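PDB 3H2D: CheC-like superfamily protein from Shewanella oneidensis, which probably dephosphorylates the response regulator CheY in chemotactic signalling, as CheX phosphatases of the CheC-like family do. Local coordinates for residues Asn16-Ser19 against Thr20-Leu24; Ile60-Glu63 against Gln64-Leu68. One frame throughout, in Å; residues are numbered along the deposited sequence.

In the fold
Two local contacts, one at each kind of helix end, illustrate how a helix is stopped and how one is started. Interaction 1 comes first along the chain and closes helix 8-21; interaction 2 follows, where strand 54-62 of the antiparallel sheet passes into helix 64-75. Their centres lie about 14 Å apart, yet they touch: Leu24 CD2 of interaction 1 packs 3.9 Å from Leu66 CD1 of interaction 2. Helix 64-75 is common to both: interaction 2 starts it, and side chains of 16-24 rest on it, while helix 84-107 contacts both. Together they lie at the C-terminal end of one helix and the N-terminal start of another, both packed with the sheet in this CheX-type domain.

Interaction 1 (Asn16-Ser19 against Thr20-Leu24); sequences NVIS and TMASL
Thr20 folds its hydroxyl back over the preceding turn onto the carbonyl of Asn16, with OG1 donating to Asn16 O at 2.8 Å. The position of OG1 between the backbone N and the carbonyl carbon (chi1 87°) turns the hydroxyl back toward that turn, and it meets the oxygen in the carbonyl plane. The backbone amide of Thr20 adds only a weak bond, 3.3 Å from Thr20 N to Asn16 O, so the side chain supplies the firmer hold on an acceptor near the helix end.

Ile18 works through its carbonyl and its methyl branch CG2. Its oxygen receives a nearly straight bond from Leu24 (Leu24 N to Ile18 O 3.0 Å, 163° at the hydrogen) and a weak, bent one from the amide of Ala22. Ser23, with positive phi, leaves the helical conformation and turns the chain so that Leu24 N can come back to this oxygen. The arrangement is a helix C-terminus related to, but wider than, the Schellman motif: the amide reaches six residues back instead of five, in keeping with the pi-type widening of the helix at 16-19. Beside that bond, Ile18 CG2 lies anti to the backbone N and packs 3.9 Å from Leu24 CB, the two side chains running the same way toward helix 64-75, where they meet Ile70 and Leu66 respectively.

Ser19, on a more open side, closes the turn from the other end of Leu24: its OG makes a weak bond to Leu24 O at 3.4 Å. Ser19 O is met by the CA-H of Ser23, with Ser23 CA 3.2 Å away. The carbonyl of Ala22, the last before the reversal, is taken by the side-chain amide of Asn73.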
loop_
_atom_site.group_PDB
_atom_site.type_symbol
_atom_site.label_atom_id
_atom_site.label_comp_id
_atom_site.label_asym_id
_atom_site.label_seq_id
_atom_site.Cartn_x
_atom_site.Cartn_y
_atom_site.Cartn_z
ATOM N N ASN B 16 2.926 -8.056 20.327
ATOM C CA ASN B 16 1.843 -7.708 21.269
ATOM C C ASN B 16 0.446 -8.066 20.794
ATOM O O ASN B 16 -0.325 -8.662 21.525
ATOM C CB ASN B 16 1.848 -6.203 21.598
ATOM C CG ASN B 16 2.914 -5.826 22.537
ATOM O OD1 ASN B 16 3.562 -6.679 23.131
ATOM N ND2 ASN B 16 3.152 -4.520 22.660
ATOM N N VAL B 17 0.105 -7.684 19.573
ATOM C CA VAL B 17 -1.225 -7.943 19.042
ATOM C C VAL B 17 -1.455 -9.460 18.855
ATOM O O VAL B 17 -2.403 -10.027 19.398
ATOM C CB VAL B 17 -1.459 -7.172 17.728
ATOM C CG1 VAL B 17 -2.822 -7.492 17.147
ATOM C CG2 VAL B 17 -1.344 -5.652 17.987
ATOM N N ILE B 18 -0.535 -10.117 18.161
ATOM C CA ILE B 18 -0.721 -11.513 17.756
ATOM C C ILE B 18 -0.530 -12.483 18.923
ATOM O O ILE B 18 -1.390 -13.334 19.196
ATOM C CB ILE B 18 0.185 -11.852 16.560
ATOM C CG1 ILE B 18 -0.054 -10.878 15.413
ATOM C CG2 ILE B 18 -0.062 -13.283 16.096
ATOM C CD1 ILE B 18 -1.515 -10.775 14.932
ATOM N N SER B 19 0.556 -12.329 19.659
ATOM C CA SER B 19 0.852 -13.253 20.733
ATOM C C SER B 19 -0.059 -13.092 21.917
ATOM O O SER B 19 -0.495 -14.108 22.453
ATOM C CB SER B 19 2.339 -13.200 21.130
ATOM O OG SER B 19 3.157 -13.589 20.017
ATOM N N THR B 20 -0.406 -11.867 22.324
ATOM C CA THR B 20 -1.382 -11.728 23.405
ATOM C C THR B 20 -2.821 -11.655 22.909
ATOM O O THR B 20 -3.615 -12.514 23.255
ATOM C CB THR B 20 -1.089 -10.550 24.387
ATOM O OG1 THR B 20 -1.677 -9.342 23.885
ATOM C CG2 THR B 20 0.410 -10.374 24.588
HETATM N N MSE B 21 -3.176 -10.658 22.098
HETATM C CA MSE B 21 -4.581 -10.502 21.673
HETATM C C MSE B 21 -5.093 -11.675 20.800
HETATM O O MSE B 21 -6.301 -11.967 20.779
HETATM C CB MSE B 21 -4.819 -9.148 20.959
HETATM C CG MSE B 21 -5.190 -7.926 21.850
HETATM SE SE MSE B 21 -4.779 -6.268 20.880
HETATM C CE MSE B 21 -4.008 -5.215 22.350
ATOM N N ALA B 22 -4.196 -12.329 20.062
ATOM C CA ALA B 22 -4.571 -13.463 19.223
ATOM C C ALA B 22 -4.088 -14.808 19.775
ATOM O O ALA B 22 -4.266 -15.836 19.111
ATOM C CB ALA B 22 -4.091 -13.259 17.750
ATOM N N SER B 23 -3.474 -14.789 20.962
ATOM C CA SER B 23 -2.884 -15.970 21.588
ATOM C C SER B 23 -2.157 -16.897 20.602
ATOM O O SER B 23 -2.274 -18.118 20.696
ATOM C CB SER B 23 -3.956 -16.767 22.329
ATOM O OG SER B 23 -4.682 -15.948 23.226
ATOM N N LEU B 24 -1.406 -16.325 19.668
ATOM C CA LEU B 24 -0.753 -17.109 18.624
ATOM C C LEU B 24 0.736 -16.741 18.613
ATOM O O LEU B 24 1.077 -15.604 18.316
ATOM C CB LEU B 24 -1.421 -16.786 17.272
ATOM C CG LEU B 24 -1.140 -17.706 16.079
ATOM C CD1 LEU B 24 -2.227 -17.598 15.033
ATOM C CD2 LEU B 24 0.230 -17.385 15.471
#

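Interaction 2 (Ile60-Glu63 against Gln64-Leu68); sequences ITFE and QKLVL
Phe62 and Leu66 meet at the edge of the aromatic ring, where Leu66 CD2 comes to 4.1 Å from Phe62 CD2, close to the ring plane, with the two side chains set at a slant to each other. Val67 takes a different approach: its CG2 lies over one face of the ring, and its CB rests 3.9 Å from Phe62 CB. One leucine methyl at the edge and one valine methyl above the face thus bracket the phenylalanine from two directions. Leu66 CG stands anti to its backbone N (chi1 174°), which carries the branch back toward the strand.

Next to these apolar contacts the backbone of Glu63 bonds the helix. Its carbonyl oxygen accepts a nearly straight bond from the first full turn, Val67 N to Glu63 O at 3.1 Å, with 167° at the hydrogen. Glu63 sits at the N-cap position, but its carboxylate turns away from the helix: OE1 accepts from Thr146 N in the neighbouring strand, and OE2 bonds a glycerol probably left by the crystallisation liquor. The amide of Gln64, the first of the helix, is hydrogen-bonded to OD2 of Asp42.

Farther out, Ala147 of strand 145-153 lies against both Phe62 and Leu66, Val43 touches Phe62 and Val67, and Val86 and Val90 of helix 84-107 cover Val67. Strand and helix segments run at 103° to one another, forming a tight beta-to-alpha junction in which a single N-cap residue takes the chain from the central antiparallel sheet of a CheX-type domain into the helix beside it.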
loop_
_atom_site.group_PDB
_atom_site.type_symbol
_atom_site.label_atom_id
_atom_site.label_comp_id
_atom_site.label_asym_id
_atom_site.label_seq_id
_atom_site.Cartn_x
_atom_site.Cartn_y
_atom_site.Cartn_z
ATOM N N ILE B 60 2.743 -5.291 6.308
ATOM C CA ILE B 60 2.640 -6.497 7.115
ATOM C C ILE B 60 1.908 -7.504 6.226
ATOM O O ILE B 60 0.768 -7.309 5.901
ATOM C CB ILE B 60 1.827 -6.272 8.404
ATOM C CG1 ILE B 60 2.343 -5.077 9.209
ATOM C CG2 ILE B 60 1.816 -7.509 9.313
ATOM C CD1 ILE B 60 1.317 -4.654 10.337
ATOM N N THR B 61 2.561 -8.608 5.924
ATOM C CA THR B 61 2.064 -9.571 4.946
ATOM C C THR B 61 1.841 -10.899 5.636
ATOM O O THR B 61 2.683 -11.279 6.448
ATOM C CB THR B 61 3.094 -9.710 3.810
ATOM O OG1 THR B 61 3.226 -8.433 3.137
ATOM C CG2 THR B 61 2.687 -10.816 2.784
ATOM N N PHE B 62 0.714 -11.553 5.339
ATOM C CA PHE B 62 0.310 -12.828 5.939
ATOM C C PHE B 62 -0.067 -13.877 4.882
ATOM O O PHE B 62 -0.748 -13.551 3.897
ATOM C CB PHE B 62 -0.931 -12.683 6.830
ATOM C CG PHE B 62 -0.817 -11.681 7.951
ATOM C CD1 PHE B 62 -1.183 -10.358 7.739
ATOM C CD2 PHE B 62 -0.405 -12.056 9.223
ATOM C CE1 PHE B 62 -1.103 -9.427 8.791
ATOM C CE2 PHE B 62 -0.352 -11.132 10.268
ATOM C CZ PHE B 62 -0.718 -9.828 10.039
ATOM N N GLU B 63 0.277 -15.149 5.120
ATOM C CA GLU B 63 -0.334 -16.248 4.379
ATOM C C GLU B 63 -1.754 -16.463 4.845
ATOM O O GLU B 63 -2.084 -16.160 5.986
ATOM C CB GLU B 63 0.490 -17.554 4.530
ATOM C CG GLU B 63 1.754 -17.454 3.724
ATOM C CD GLU B 63 2.719 -18.579 3.938
ATOM O OE1 GLU B 63 2.620 -19.269 4.973
ATOM O OE2 GLU B 63 3.613 -18.730 3.072
ATOM N N GLN B 64 -2.589 -16.986 3.960
ATOM C CA GLN B 64 -4.009 -17.130 4.238
ATOM C C GLN B 64 -4.303 -17.940 5.480
ATOM O O GLN B 64 -5.170 -17.555 6.277
ATOM C CB GLN B 64 -4.730 -17.740 3.043
ATOM C CG GLN B 64 -6.207 -17.991 3.323
ATOM C CD GLN B 64 -7.026 -18.288 2.098
ATOM O OE1 GLN B 64 -6.952 -17.593 1.110
ATOM N NE2 GLN B 64 -7.842 -19.348 2.178
ATOM N N LYS B 65 -3.674 -19.113 5.638
ATOM C CA LYS B 65 -4.035 -19.970 6.806
ATOM C C LYS B 65 -3.699 -19.260 8.153
ATOM O O LYS B 65 -4.439 -19.362 9.153
ATOM C CB LYS B 65 -3.343 -21.332 6.707
ATOM C CG LYS B 65 -3.776 -22.338 7.752
ATOM C CD LYS B 65 -2.833 -23.527 7.753
ATOM C CE LYS B 65 -3.187 -24.563 8.784
ATOM N NZ LYS B 65 -4.410 -25.350 8.371
ATOM N N LEU B 66 -2.607 -18.511 8.141
ATOM C CA LEU B 66 -2.191 -17.748 9.303
ATOM C C LEU B 66 -3.175 -16.634 9.635
ATOM O O LEU B 66 -3.594 -16.536 10.800
ATOM C CB LEU B 66 -0.779 -17.210 9.153
ATOM C CG LEU B 66 -0.242 -16.257 10.241
ATOM C CD1 LEU B 66 -0.337 -16.811 11.656
ATOM C CD2 LEU B 66 1.198 -15.776 9.929
ATOM N N VAL B 67 -3.543 -15.809 8.655
ATOM C CA VAL B 67 -4.444 -14.689 8.949
ATOM C C VAL B 67 -5.832 -15.215 9.383
ATOM O O VAL B 67 -6.492 -14.606 10.223
ATOM C CB VAL B 67 -4.597 -13.729 7.755
ATOM C CG1 VAL B 67 -5.524 -14.266 6.728
ATOM C CG2 VAL B 67 -5.012 -12.272 8.202
ATOM N N LEU B 68 -6.288 -16.313 8.781
ATOM C CA LEU B 68 -7.541 -16.927 9.207
ATOM C C LEU B 68 -7.491 -17.494 10.632
ATOM O O LEU B 68 -8.505 -17.457 11.354
ATOM C CB LEU B 68 -8.015 -17.967 8.212
ATOM C CG LEU B 68 -8.416 -17.453 6.820
ATOM C CD1 LEU B 68 -8.775 -18.645 5.940
ATOM C CD2 LEU B 68 -9.616 -16.471 6.931
#